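PDB 3STO: serine protease inhibitor from Schistosoma haematobium, which probably inhibits serine proteases by the serpin mechanism, in which cleavage of an exposed reactive loop traps the enzyme. Local coordinates for residues I117-F122 against L188-Y193; S200-H205 against M225-V230; E288-L293 against I370-F375; K301-L306 against E339-N344. One frame throughout, in Å; residues are numbered along the deposited sequence.

Contact 1: residues I117-F122 against L188-Y193; sequences ISTGIF and LVNVFY
Phe-122 and Val-189 meet over Gly-120: with no side chain on the glycine, the Phe-122 ring can lean back across the strand, where its CE2 reaches CG2 of Val-189 at 3.6 Å. The ring owes this position to a CG that is anti to its own carbonyl carbon (chi1 -60°). Trp-163, on helix 153-167, packs edge-to-face on Phe-122 and covers Val-189 and Val-191 as well. Through the sheet, on the face that carries Ile-117, Ile-121, Leu-188 and Phe-192, two pairs run side by side and point the same way. Ile-117 CG1 lies 3.3 Å from Phe-192 CE2, a tight approach, and Ile-121 CG1 lies 3.8 Å from Leu-188 CD2. Helix 43-55 backs this face. The two antiparallel strands are the second and third strands of sheet A of the serpin fold, sandwiched here between helices. Their hydrogen-bonded pairs are Ser-118 with Val-191, where Val-191 N gives to Ser-118 O at 2.8 Å (171°), and Gly-120 with Val-189, where Gly-120 N gives to Val-189 O at 2.9 Å. The polar side chains come last. Between the two apolar pairs, on their face, Thr-119 OG1 bonds to Thr-49 OG1 and has Asn-190 ND2 at 3.4 Å, while Asn-190 OD1 takes a bond from Gln-342 NE2; on the other face Ser-118 OG bonds to Gln-167 OE1.

Contact 2: residues S200-H205 against M225-V230; sequences SPFEPH and MTQEGV
Here a loop is pinned to a strand through one buried aromatic ring: Phe-202 is clasped between Met-225 and Gln-227. The loop carries the chain from the third strand of serpin sheet A into sheet C, and residues 225-230 lie on strand 218-236, in the part that by family topology is the third strand of sheet C. Met-225, present as selenomethionine, crosses one face of the ring at about a right angle. Its CB makes a CH-pi contact 3.9 Å from the Phe-202 ring centroid, and a bend at chi3 (-61°) carries CE round to 3.5 Å from Phe-202 CE1. The selenium stands oblique to the ring, 4.4 Å from its centroid, a Met-aromatic contact. The opposite face is taken by the Gln-227 amide, stacked with its plane only 8° from that of the ring and offset toward the rim. Lys-246 joins the cluster with a cation-pi contact to Phe-202 and bonds to Gln-227 OE1 and Ser-200 O, while Trp-198 meets the ring edge-to-face. Thr-226 O sits at the ring edge, 3.5 Å from Phe-202 CD2. Beyond the ring the backbones are too far apart to pair directly, and two waters fill in. One accepts from Thr-226 N and donates to Glu-203 O; the other accepts from Glu-203 N at 2.7 Å and donates to Thr-226 O. At the other end of the loop, Gln-227 NE2 donates to Ser-200 O at 3.1 Å, fairly straight but from well above the carbonyl plane.

Contact 3: residues E288-L293 against I370-F375; sequences ETTVSL and IPEVDF
Thr-289 touches Glu-372 first: its CG2 methyl lies against the carboxylate, 3.4 Å from Glu-372 OE2. At Thr-290 the grip turns polar. Thr-290 N donates to Glu-372 OE2 at 3.0 Å, meeting it from above the carboxylate plane, and the hydroxyl adds a weak bond to the same oxygen. Thr-290 OG1, held between its backbone N and carbonyl carbon (chi1 56°), also accepts from Glu-372 N at 3.0 Å, so backbone and side chain of the glutamate are both tied to one threonine just before strand 373-376 begins. Thr-290 O then takes Val-373 N, a longer bond of 3.3 Å. From Val-291 on, the two chains run parallel as neighbours in sheet C: in serpin terms its second strand pairs with the first, the strand that follows the reactive loop. Val-291 packs alongside Val-373 and against the CB of Phe-375, on the face where Met-231 and Tyr-233 and strands 241-247 and 253-260 lie. Ser-292 bonds both ways along its backbone, its N giving to Val-373 O and its O accepting Phe-375 N at 2.7 Å, each nearly along the C=O axis. Its CB rests 3.5 Å from Pro-371 CG, and its OG is hydrogen-bonded to His-376 NE2, just past the partner segment. Last comes Leu-293, whose CD1 approaches the Phe-375 ring obliquely, 3.8 Å from Phe-375 CD2; that ring continues onto Val-244, Ile-257 and Leu-259, while Leu-293 also touches Phe-202.

Contact 4: residues K301-L306 against E339-N344; sequences KNTLDL and EFIQTN
Asn-302 and Asn-344 are joined three times over. Asn-302 N gives to Asn-344 O, Asn-344 N gives to Asn-302 O at 2.8 Å, and above this backbone pair Asn-344 ND2 donates to a lone pair of Asn-302 OD1 at 3.1 Å. Asn-302 CG lies between its backbone N and carbonyl carbon (chi1 87°), which brings OD1 over to Asn-344 ND2, the amide planes standing 53° apart. Asn-344 ND2 gives a second bond to Gln-342 OE1, also 3.1 Å long, from above that amide plane, so Asn-302 OD1 and Gln-342 OE1 together fix the rotation of the Asn-344 amide. The other ends are satisfied further away: Asn-302 ND2 by Leu-40 O, Gln-342 OE1 also by Thr-41 OG1, and Gln-342 NE2 by Cys-42 O. This buried polar network around Gln-342 and Asn-190 is consistent with the shutter region of serpins, beneath the middle of sheet A. Along the strands Leu-304 N reaches Gln-342 O at a short 2.6 Å and Leu-304 O accepts Gln-342 N. Leu-306 N closes the ladder on Phe-340 O at 2.8 Å, in a nearly straight bond (171°). On the other face the methyls Thr-303 CG2 and Ile-341 CG2 press together at 3.3 Å. Lys-301 NZ bonds to Leu-171 O, and Asp-305 OD1 caps Val-307 N at the start of helix 307-312. Leu-306, Phe-340 and Gln-342 settle on helix 43-55; strand 339-348 bonds across its far edge to strand 186-197, and the later part of strand 287-305 ends sheet A on this side.

In the fold
Contacts 1 and 4 lie 10 Å apart between centres and are continuous in sheet A: strand 186-197 pairs directly with 339-348, Asn-190 N probably bonding to Ile-341 O. In serpins a cleaved reactive loop inserts between these two strands, so their direct pairing marks the uninserted state. Contacts 2 and 3, with centres 12 Å apart, share sheet C, where strands 218-236 and 287-305 are neighbours. About 37 Å separates the centres of contacts 3 and 4, yet strand 287-305 serves both, and contact 4 is nested in the loop closed by contact 3. Contacts 1 and 2 precede both in series, and the reactive-loop region, partly unmodelled, links 339-348 to 373-376.

Contact 1: residues I117-F122 against L188-Y193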
loop_
_atom_site.group_PDB
_atom_site.type_symbol
_atom_site.label_atom_id
_atom_site.label_comp_id
_atom_site.label_asym_id
_atom_site.label_seq_id
_atom_site.Cartn_x
_atom_site.Cartn_y
_atom_site.Cartn_z
ATOM N N ILE A 117 9.195 -0.348 -4.881
ATOM C CA ILE A 117 8.854 -1.415 -3.962
ATOM C C ILE A 117 10.115 -1.834 -3.213
ATOM O O ILE A 117 11.173 -2.075 -3.835
ATOM C CB ILE A 117 8.341 -2.619 -4.753
ATOM C CG1 ILE A 117 7.018 -2.261 -5.452
ATOM C CG2 ILE A 117 8.263 -3.871 -3.848
ATOM C CD1 ILE A 117 6.939 -2.733 -6.891
ATOM N N SER A 118 10.035 -1.898 -1.889
ATOM C CA SER A 118 11.217 -2.320 -1.127
ATOM C C SER A 118 10.867 -3.233 0.031
ATOM O O SER A 118 10.018 -2.902 0.882
ATOM C CB SER A 118 11.993 -1.121 -0.596
ATOM O OG SER A 118 12.467 -0.316 -1.650
ATOM N N THR A 119 11.529 -4.387 0.050
ATOM C CA THR A 119 11.459 -5.291 1.186
ATOM C C THR A 119 12.830 -5.483 1.835
ATOM O O THR A 119 13.784 -5.886 1.178
ATOM C CB THR A 119 10.881 -6.650 0.791
ATOM O OG1 THR A 119 9.516 -6.475 0.421
ATOM C CG2 THR A 119 10.960 -7.621 1.964
ATOM N N GLY A 120 12.920 -5.167 3.123
ATOM C CA GLY A 120 14.114 -5.453 3.882
ATOM C C GLY A 120 13.875 -6.642 4.785
ATOM O O GLY A 120 12.916 -6.670 5.567
ATOM N N ILE A 121 14.734 -7.644 4.650
ATOM C CA ILE A 121 14.712 -8.816 5.509
ATOM C C ILE A 121 15.829 -8.604 6.521
ATOM O O ILE A 121 16.992 -8.567 6.145
ATOM C CB ILE A 121 14.941 -10.104 4.667
ATOM C CG1 ILE A 121 13.780 -10.328 3.678
ATOM C CG2 ILE A 121 15.135 -11.319 5.549
ATOM C CD1 ILE A 121 14.017 -11.489 2.657
ATOM N N PHE A 122 15.487 -8.414 7.793
ATOM C CA PHE A 122 16.506 -8.165 8.807
ATOM C C PHE A 122 16.667 -9.378 9.743
ATOM O O PHE A 122 15.791 -9.671 10.562
ATOM C CB PHE A 122 16.232 -6.875 9.606
ATOM C CG PHE A 122 16.187 -5.633 8.757
ATOM C CD1 PHE A 122 17.353 -4.949 8.446
ATOM C CD2 PHE A 122 14.976 -5.151 8.267
ATOM C CE1 PHE A 122 17.321 -3.810 7.656
ATOM C CE2 PHE A 122 14.933 -4.020 7.461
ATOM C CZ PHE A 122 16.100 -3.345 7.158
ATOM N N LEU A 188 10.784 -8.252 9.212
ATOM C CA LEU A 188 10.489 -7.873 7.827
ATOM C C LEU A 188 9.880 -6.470 7.794
ATOM O O LEU A 188 9.000 -6.142 8.615
ATOM C CB LEU A 188 9.502 -8.847 7.198
ATOM C CG LEU A 188 9.849 -10.330 7.120
ATOM C CD1 LEU A 188 8.651 -11.092 6.567
ATOM C CD2 LEU A 188 11.058 -10.515 6.255
ATOM N N VAL A 189 10.369 -5.664 6.855
ATOM C CA VAL A 189 9.972 -4.270 6.674
ATOM C C VAL A 189 9.608 -4.018 5.201
ATOM O O VAL A 189 10.427 -4.191 4.305
ATOM C CB VAL A 189 11.092 -3.271 7.112
ATOM C CG1 VAL A 189 10.578 -1.845 7.065
ATOM C CG2 VAL A 189 11.561 -3.557 8.523
ATOM N N ASN A 190 8.361 -3.642 4.950
ATOM C CA ASN A 190 7.945 -3.248 3.604
ATOM C C ASN A 190 7.748 -1.718 3.425
ATOM O O ASN A 190 7.151 -1.036 4.252
ATOM C CB ASN A 190 6.699 -4.024 3.121
ATOM C CG ASN A 190 6.295 -3.619 1.690
ATOM O OD1 ASN A 190 5.340 -2.861 1.472
ATOM N ND2 ASN A 190 7.059 -4.092 0.717
ATOM N N VAL A 191 8.310 -1.207 2.343
ATOM C CA VAL A 191 8.192 0.180 1.957
ATOM C C VAL A 191 7.593 0.256 0.556
ATOM O O VAL A 191 8.046 -0.427 -0.380
ATOM C CB VAL A 191 9.565 0.880 1.936
ATOM C CG1 VAL A 191 9.452 2.250 1.278
ATOM C CG2 VAL A 191 10.141 0.987 3.341
ATOM N N PHE A 192 6.566 1.076 0.397
ATOM C CA PHE A 192 5.993 1.240 -0.934
ATOM C C PHE A 192 5.909 2.708 -1.295
ATOM O O PHE A 192 5.064 3.452 -0.780
ATOM C CB PHE A 192 4.622 0.597 -1.016
ATOM C CG PHE A 192 4.202 0.232 -2.412
ATOM C CD1 PHE A 192 3.484 1.140 -3.199
ATOM C CD2 PHE A 192 4.497 -1.037 -2.927
ATOM C CE1 PHE A 192 3.081 0.779 -4.486
ATOM C CE2 PHE A 192 4.092 -1.413 -4.202
ATOM C CZ PHE A 192 3.381 -0.514 -4.990
ATOM N N TYR A 193 6.805 3.108 -2.181
ATOM C CA TYR A 193 6.946 4.513 -2.528
ATOM C C TYR A 193 6.372 4.773 -3.923
ATOM O O TYR A 193 6.847 4.229 -4.931
ATOM C CB TYR A 193 8.427 4.913 -2.450
ATOM C CG TYR A 193 8.736 6.394 -2.501
ATOM C CD1 TYR A 193 8.373 7.235 -1.470
ATOM C CD2 TYR A 193 9.438 6.938 -3.572
ATOM C CE1 TYR A 193 8.690 8.597 -1.509
ATOM C CE2 TYR A 193 9.758 8.288 -3.628
ATOM C CZ TYR A 193 9.389 9.113 -2.592
ATOM O OH TYR A 193 9.710 10.459 -2.648
#

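Contact 2: residues S200-H205 against M225-V230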
loop_
_atom_site.group_PDB
_atom_site.type_symbol
_atom_site.label_atom_id
_atom_site.label_comp_id
_atom_site.label_asym_id
_atom_site.label_seq_id
_atom_site.Cartn_x
_atom_site.Cartn_y
_atom_site.Cartn_z
ATOM N N SER A 200 -2.576 17.262 -14.568
ATOM C CA SER A 200 -2.933 18.688 -14.477
ATOM C C SER A 200 -2.845 19.272 -13.038
ATOM O O SER A 200 -3.773 19.159 -12.241
ATOM C CB SER A 200 -4.323 18.905 -15.053
ATOM O OG SER A 200 -4.676 20.234 -14.832
ATOM N N PRO A 201 -1.725 19.914 -12.713
ATOM C CA PRO A 201 -1.405 20.340 -11.353
ATOM C C PRO A 201 -2.245 21.512 -10.913
ATOM O O PRO A 201 -2.758 22.232 -11.756
ATOM C CB PRO A 201 0.070 20.786 -11.463
ATOM C CG PRO A 201 0.499 20.396 -12.811
ATOM C CD PRO A 201 -0.699 20.362 -13.661
ATOM N N PHE A 202 -2.386 21.682 -9.606
ATOM C CA PHE A 202 -3.130 22.792 -9.034
ATOM C C PHE A 202 -2.217 23.985 -9.090
ATOM O O PHE A 202 -1.013 23.826 -9.007
ATOM C CB PHE A 202 -3.483 22.515 -7.566
ATOM C CG PHE A 202 -4.468 21.380 -7.359
ATOM C CD1 PHE A 202 -4.023 20.066 -7.235
ATOM C CD2 PHE A 202 -5.838 21.638 -7.269
ATOM C CE1 PHE A 202 -4.919 19.032 -7.009
ATOM C CE2 PHE A 202 -6.754 20.614 -7.052
ATOM C CZ PHE A 202 -6.281 19.280 -6.919
ATOM N N GLU A 203 -2.789 25.175 -9.257
ATOM C CA GLU A 203 -2.044 26.424 -9.152
ATOM C C GLU A 203 -2.089 26.828 -7.686
ATOM O O GLU A 203 -3.169 26.979 -7.132
ATOM C CB GLU A 203 -2.732 27.494 -10.019
ATOM C CG GLU A 203 -1.800 28.505 -10.735
ATOM C CD GLU A 203 -0.685 29.023 -9.850
ATOM O OE1 GLU A 203 -0.985 29.703 -8.861
ATOM O OE2 GLU A 203 0.504 28.741 -10.126
ATOM N N PRO A 204 -0.923 26.967 -7.043
ATOM C CA PRO A 204 -0.758 27.323 -5.624
ATOM C C PRO A 204 -1.441 28.638 -5.225
ATOM O O PRO A 204 -1.942 28.764 -4.098
ATOM C CB PRO A 204 0.756 27.508 -5.484
ATOM C CG PRO A 204 1.331 26.720 -6.579
ATOM C CD PRO A 204 0.371 26.813 -7.721
ATOM N N HIS A 205 -1.438 29.617 -6.124
ATOM C CA HIS A 205 -2.125 30.886 -5.860
ATOM C C HIS A 205 -3.586 30.665 -5.575
ATOM O O HIS A 205 -4.227 31.524 -4.974
ATOM C CB HIS A 205 -1.975 31.886 -7.012
ATOM C CG HIS A 205 -0.614 32.515 -7.062
ATOM N ND1 HIS A 205 0.119 32.617 -8.221
ATOM C CD2 HIS A 205 0.171 33.002 -6.074
ATOM C CE1 HIS A 205 1.289 33.172 -7.951
ATOM N NE2 HIS A 205 1.345 33.413 -6.657
HETATM N N MSE A 225 -6.630 23.152 -1.812
HETATM C CA MSE A 225 -6.294 23.330 -3.217
HETATM C C MSE A 225 -7.579 23.337 -3.992
HETATM O O MSE A 225 -8.572 22.701 -3.601
HETATM C CB MSE A 225 -5.376 22.217 -3.717
HETATM C CG MSE A 225 -4.228 21.929 -2.757
HETATM SE SE MSE A 225 -2.972 20.587 -3.449
HETATM C CE MSE A 225 -4.157 19.010 -3.637
ATOM N N THR A 226 -7.574 24.095 -5.075
ATOM C CA THR A 226 -8.801 24.306 -5.826
ATOM C C THR A 226 -8.459 24.284 -7.303
ATOM O O THR A 226 -7.391 24.719 -7.699
ATOM C CB THR A 226 -9.502 25.668 -5.455
ATOM O OG1 THR A 226 -8.619 26.719 -5.760
ATOM C CG2 THR A 226 -9.793 25.790 -3.954
ATOM N N GLN A 227 -9.378 23.771 -8.107
ATOM C CA GLN A 227 -9.219 23.783 -9.539
ATOM C C GLN A 227 -10.538 23.456 -10.255
ATOM O O GLN A 227 -11.431 22.759 -9.719
ATOM C CB GLN A 227 -8.051 22.862 -9.939
ATOM C CG GLN A 227 -8.251 21.948 -11.130
ATOM C CD GLN A 227 -7.156 20.862 -11.213
ATOM O OE1 GLN A 227 -7.425 19.689 -10.965
ATOM N NE2 GLN A 227 -5.926 21.258 -11.557
ATOM N N GLU A 228 -10.699 24.025 -11.445
ATOM C CA GLU A 228 -11.829 23.643 -12.259
ATOM C C GLU A 228 -11.255 22.965 -13.467
ATOM O O GLU A 228 -10.254 23.406 -14.013
ATOM C CB GLU A 228 -12.675 24.836 -12.627
ATOM C CG GLU A 228 -12.854 25.829 -11.496
ATOM C CD GLU A 228 -12.987 27.259 -12.018
ATOM O OE1 GLU A 228 -14.055 27.583 -12.603
ATOM O OE2 GLU A 228 -12.013 28.045 -11.863
ATOM N N GLY A 229 -11.859 21.860 -13.854
ATOM C CA GLY A 229 -11.230 20.995 -14.825
ATOM C C GLY A 229 -12.096 19.865 -15.321
ATOM O O GLY A 229 -13.202 19.625 -14.834
ATOM N N VAL A 230 -11.588 19.185 -16.336
ATOM C CA VAL A 230 -12.282 18.060 -16.889
ATOM C C VAL A 230 -11.752 16.869 -16.131
ATOM O O VAL A 230 -10.543 16.736 -15.943
ATOM C CB VAL A 230 -11.988 17.930 -18.389
ATOM C CG1 VAL A 230 -12.588 16.645 -18.951
ATOM C CG2 VAL A 230 -12.569 19.117 -19.089
HETATM O O HOH W 1 -4.900 25.179 -5.636
HETATM O O HOH W 2 -5.454 24.950 -9.822
#

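Contact 3: residues E288-L293 against I370-F375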
loop_
_atom_site.group_PDB
_atom_site.type_symbol
_atom_site.label_atom_id
_atom_site.label_comp_id
_atom_site.label_asym_id
_atom_site.label_seq_id
_atom_site.Cartn_x
_atom_site.Cartn_y
_atom_site.Cartn_z
ATOM N N GLU A 288 -16.552 11.764 -18.125
ATOM C CA GLU A 288 -15.909 13.078 -18.249
ATOM C C GLU A 288 -16.888 14.175 -17.904
ATOM O O GLU A 288 -18.037 14.159 -18.339
ATOM C CB GLU A 288 -15.447 13.323 -19.685
ATOM C CG GLU A 288 -14.284 12.476 -20.134
ATOM C CD GLU A 288 -12.972 13.163 -19.863
ATOM O OE1 GLU A 288 -12.875 13.792 -18.792
ATOM O OE2 GLU A 288 -12.052 13.099 -20.719
ATOM N N THR A 289 -16.425 15.134 -17.119
ATOM C CA THR A 289 -17.294 16.141 -16.568
ATOM C C THR A 289 -16.415 17.319 -16.205
ATOM O O THR A 289 -15.201 17.180 -15.958
ATOM C CB THR A 289 -17.968 15.664 -15.242
ATOM O OG1 THR A 289 -18.305 14.273 -15.307
ATOM C CG2 THR A 289 -19.210 16.416 -14.976
ATOM N N THR A 290 -17.030 18.489 -16.150
ATOM C CA THR A 290 -16.324 19.654 -15.659
ATOM C C THR A 290 -16.602 19.741 -14.172
ATOM O O THR A 290 -17.755 19.684 -13.721
ATOM C CB THR A 290 -16.690 20.963 -16.448
ATOM O OG1 THR A 290 -18.102 21.193 -16.414
ATOM C CG2 THR A 290 -16.277 20.817 -17.895
ATOM N N VAL A 291 -15.528 19.843 -13.412
ATOM C CA VAL A 291 -15.626 19.773 -11.970
ATOM C C VAL A 291 -14.916 20.925 -11.308
ATOM O O VAL A 291 -13.764 21.271 -11.653
ATOM C CB VAL A 291 -15.007 18.458 -11.454
ATOM C CG1 VAL A 291 -15.147 18.357 -9.970
ATOM C CG2 VAL A 291 -15.680 17.303 -12.108
ATOM N N SER A 292 -15.622 21.526 -10.360
ATOM C CA SER A 292 -14.992 22.414 -9.392
ATOM C C SER A 292 -14.487 21.517 -8.248
ATOM O O SER A 292 -15.272 20.959 -7.488
ATOM C CB SER A 292 -16.002 23.424 -8.866
ATOM O OG SER A 292 -15.492 24.091 -7.733
ATOM N N LEU A 293 -13.177 21.354 -8.168
ATOM C CA LEU A 293 -12.576 20.436 -7.222
ATOM C C LEU A 293 -11.872 21.193 -6.113
ATOM O O LEU A 293 -11.011 22.025 -6.378
ATOM C CB LEU A 293 -11.568 19.526 -7.941
ATOM C CG LEU A 293 -10.608 18.653 -7.115
ATOM C CD1 LEU A 293 -11.376 17.691 -6.244
ATOM C CD2 LEU A 293 -9.620 17.876 -8.021
ATOM N N ILE A 370 -17.473 27.067 -16.378
ATOM C CA ILE A 370 -18.490 26.988 -15.344
ATOM C C ILE A 370 -18.848 25.510 -15.091
ATOM O O ILE A 370 -19.654 24.926 -15.808
ATOM C CB ILE A 370 -19.731 27.782 -15.746
ATOM C CG1 ILE A 370 -20.882 27.485 -14.780
ATOM C CG2 ILE A 370 -20.092 27.467 -17.184
ATOM C CD1 ILE A 370 -22.131 28.301 -15.032
ATOM N N PRO A 371 -18.244 24.905 -14.060
ATOM C CA PRO A 371 -18.327 23.441 -13.918
ATOM C C PRO A 371 -19.746 22.925 -13.670
ATOM O O PRO A 371 -20.524 23.585 -12.989
ATOM C CB PRO A 371 -17.427 23.159 -12.711
ATOM C CG PRO A 371 -17.452 24.471 -11.925
ATOM C CD PRO A 371 -17.461 25.529 -12.979
ATOM N N GLU A 372 -20.081 21.760 -14.222
ATOM C CA GLU A 372 -21.386 21.145 -13.933
ATOM C C GLU A 372 -21.499 20.586 -12.506
ATOM O O GLU A 372 -22.590 20.429 -12.006
ATOM C CB GLU A 372 -21.706 20.024 -14.929
ATOM C CG GLU A 372 -20.904 20.114 -16.225
ATOM C CD GLU A 372 -20.739 18.763 -16.931
ATOM O OE1 GLU A 372 -21.655 17.918 -16.850
ATOM O OE2 GLU A 372 -19.689 18.541 -17.570
ATOM N N VAL A 373 -20.370 20.276 -11.869
ATOM C CA VAL A 373 -20.367 19.558 -10.591
ATOM C C VAL A 373 -19.433 20.185 -9.556
ATOM O O VAL A 373 -18.306 20.585 -9.884
ATOM C CB VAL A 373 -19.961 18.076 -10.840
ATOM C CG1 VAL A 373 -18.888 17.635 -9.924
ATOM C CG2 VAL A 373 -21.173 17.175 -10.785
ATOM N N ASP A 374 -19.885 20.294 -8.309
ATOM C CA ASP A 374 -18.948 20.668 -7.243
ATOM C C ASP A 374 -18.420 19.412 -6.597
ATOM O O ASP A 374 -19.172 18.480 -6.349
ATOM C CB ASP A 374 -19.599 21.528 -6.178
ATOM C CG ASP A 374 -19.812 22.932 -6.645
ATOM O OD1 ASP A 374 -19.251 23.274 -7.706
ATOM O OD2 ASP A 374 -20.536 23.692 -5.963
ATOM N N PHE A 375 -17.122 19.361 -6.357
ATOM C CA PHE A 375 -16.560 18.229 -5.625
ATOM C C PHE A 375 -15.639 18.830 -4.595
ATOM O O PHE A 375 -14.447 19.036 -4.860
ATOM C CB PHE A 375 -15.790 17.287 -6.563
ATOM C CG PHE A 375 -15.573 15.913 -6.007
ATOM C CD1 PHE A 375 -16.526 14.943 -6.169
ATOM C CD2 PHE A 375 -14.389 15.588 -5.335
ATOM C CE1 PHE A 375 -16.317 13.669 -5.665
ATOM C CE2 PHE A 375 -14.178 14.329 -4.825
ATOM C CZ PHE A 375 -15.140 13.365 -4.977
#

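Contact 4: residues K301-L306 against E339-N344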
loop_
_atom_site.group_PDB
_atom_site.type_symbol
_atom_site.label_atom_id
_atom_site.label_comp_id
_atom_site.label_asym_id
_atom_site.label_seq_id
_atom_site.Cartn_x
_atom_site.Cartn_y
_atom_site.Cartn_z
ATOM N N LYS A 301 1.596 9.728 7.215
ATOM C CA LYS A 301 2.591 8.690 7.480
ATOM C C LYS A 301 2.006 7.621 8.393
ATOM O O LYS A 301 1.155 7.894 9.226
ATOM C CB LYS A 301 3.828 9.311 8.111
ATOM C CG LYS A 301 4.499 10.135 7.110
ATOM C CD LYS A 301 5.697 10.910 7.641
ATOM C CE LYS A 301 5.989 12.024 6.614
ATOM N NZ LYS A 301 7.287 12.814 6.860
ATOM N N ASN A 302 2.455 6.391 8.244
ATOM C CA ASN A 302 2.039 5.388 9.195
ATOM C C ASN A 302 2.906 4.149 9.150
ATOM O O ASN A 302 3.648 3.921 8.181
ATOM C CB ASN A 302 0.541 5.073 9.057
ATOM C CG ASN A 302 0.246 4.017 8.032
ATOM O OD1 ASN A 302 1.105 3.617 7.235
ATOM N ND2 ASN A 302 -0.980 3.551 8.043
ATOM N N THR A 303 2.809 3.373 10.220
ATOM C CA THR A 303 3.552 2.122 10.387
ATOM C C THR A 303 2.546 1.066 10.792
ATOM O O THR A 303 1.881 1.191 11.811
ATOM C CB THR A 303 4.542 2.235 11.531
ATOM O OG1 THR A 303 5.533 3.220 11.216
ATOM C CG2 THR A 303 5.223 0.904 11.752
ATOM N N LEU A 304 2.377 0.049 9.969
ATOM C CA LEU A 304 1.463 -1.026 10.320
ATOM C C LEU A 304 2.229 -2.246 10.805
ATOM O O LEU A 304 3.261 -2.624 10.206
ATOM C CB LEU A 304 0.651 -1.430 9.105
ATOM C CG LEU A 304 -0.414 -0.489 8.593
ATOM C CD1 LEU A 304 -1.016 -1.141 7.372
ATOM C CD2 LEU A 304 -1.447 -0.263 9.679
ATOM N N ASP A 305 1.722 -2.845 11.883
ATOM C CA ASP A 305 2.119 -4.186 12.327
ATOM C C ASP A 305 1.146 -5.126 11.658
ATOM O O ASP A 305 -0.039 -5.132 11.981
ATOM C CB ASP A 305 2.007 -4.317 13.851
ATOM C CG ASP A 305 2.029 -5.787 14.335
ATOM O OD1 ASP A 305 2.492 -6.693 13.588
ATOM O OD2 ASP A 305 1.584 -6.045 15.483
ATOM N N LEU A 306 1.636 -5.915 10.713
ATOM C CA LEU A 306 0.748 -6.795 9.965
ATOM C C LEU A 306 0.633 -8.213 10.517
ATOM O O LEU A 306 -0.170 -9.027 10.013
ATOM C CB LEU A 306 1.172 -6.820 8.502
ATOM C CG LEU A 306 1.112 -5.374 8.040
ATOM C CD1 LEU A 306 1.899 -5.182 6.803
ATOM C CD2 LEU A 306 -0.330 -4.994 7.866
ATOM N N GLU A 339 8.510 -9.503 13.722
ATOM C CA GLU A 339 7.687 -8.368 13.289
ATOM C C GLU A 339 7.622 -8.251 11.763
ATOM O O GLU A 339 8.587 -8.533 11.049
ATOM C CB GLU A 339 8.207 -7.056 13.871
ATOM C CG GLU A 339 8.600 -7.127 15.330
ATOM C CD GLU A 339 9.196 -5.817 15.849
ATOM O OE1 GLU A 339 8.679 -4.732 15.489
ATOM O OE2 GLU A 339 10.187 -5.871 16.617
ATOM N N PHE A 340 6.464 -7.840 11.278
ATOM C CA PHE A 340 6.228 -7.702 9.871
ATOM C C PHE A 340 5.525 -6.340 9.782
ATOM O O PHE A 340 4.374 -6.165 10.177
ATOM C CB PHE A 340 5.377 -8.874 9.385
ATOM C CG PHE A 340 5.162 -8.924 7.888
ATOM C CD1 PHE A 340 5.102 -7.783 7.136
ATOM C CD2 PHE A 340 5.006 -10.133 7.240
ATOM C CE1 PHE A 340 4.877 -7.833 5.768
ATOM C CE2 PHE A 340 4.784 -10.186 5.867
ATOM C CZ PHE A 340 4.717 -9.021 5.137
ATOM N N ILE A 341 6.271 -5.363 9.295
ATOM C CA ILE A 341 5.894 -3.976 9.428
ATOM C C ILE A 341 5.869 -3.328 8.067
ATOM O O ILE A 341 6.829 -3.463 7.310
ATOM C CB ILE A 341 6.892 -3.201 10.353
ATOM C CG1 ILE A 341 6.809 -3.714 11.793
ATOM C CG2 ILE A 341 6.559 -1.740 10.402
ATOM C CD1 ILE A 341 7.995 -3.296 12.637
ATOM N N GLN A 342 4.762 -2.636 7.769
ATOM C CA GLN A 342 4.681 -1.758 6.599
ATOM C C GLN A 342 4.685 -0.269 7.014
ATOM O O GLN A 342 3.936 0.159 7.885
ATOM C CB GLN A 342 3.476 -2.091 5.698
ATOM C CG GLN A 342 3.390 -1.192 4.475
ATOM C CD GLN A 342 2.216 -1.550 3.570
ATOM O OE1 GLN A 342 1.066 -1.212 3.859
ATOM N NE2 GLN A 342 2.500 -2.234 2.470
ATOM N N THR A 343 5.566 0.503 6.413
ATOM C CA THR A 343 5.635 1.899 6.713
ATOM C C THR A 343 5.340 2.665 5.419
ATOM O O THR A 343 5.980 2.413 4.383
ATOM C CB THR A 343 6.980 2.278 7.343
ATOM O OG1 THR A 343 7.034 3.704 7.534
ATOM C CG2 THR A 343 8.121 1.857 6.467
ATOM N N ASN A 344 4.343 3.557 5.488
ATOM C CA ASN A 344 3.778 4.240 4.314
ATOM C C ASN A 344 3.815 5.771 4.439
ATOM O O ASN A 344 3.774 6.337 5.536
ATOM C CB ASN A 344 2.314 3.809 4.074
ATOM C CG ASN A 344 2.152 2.306 3.891
ATOM O OD1 ASN A 344 2.509 1.763 2.850
ATOM N ND2 ASN A 344 1.604 1.628 4.905
#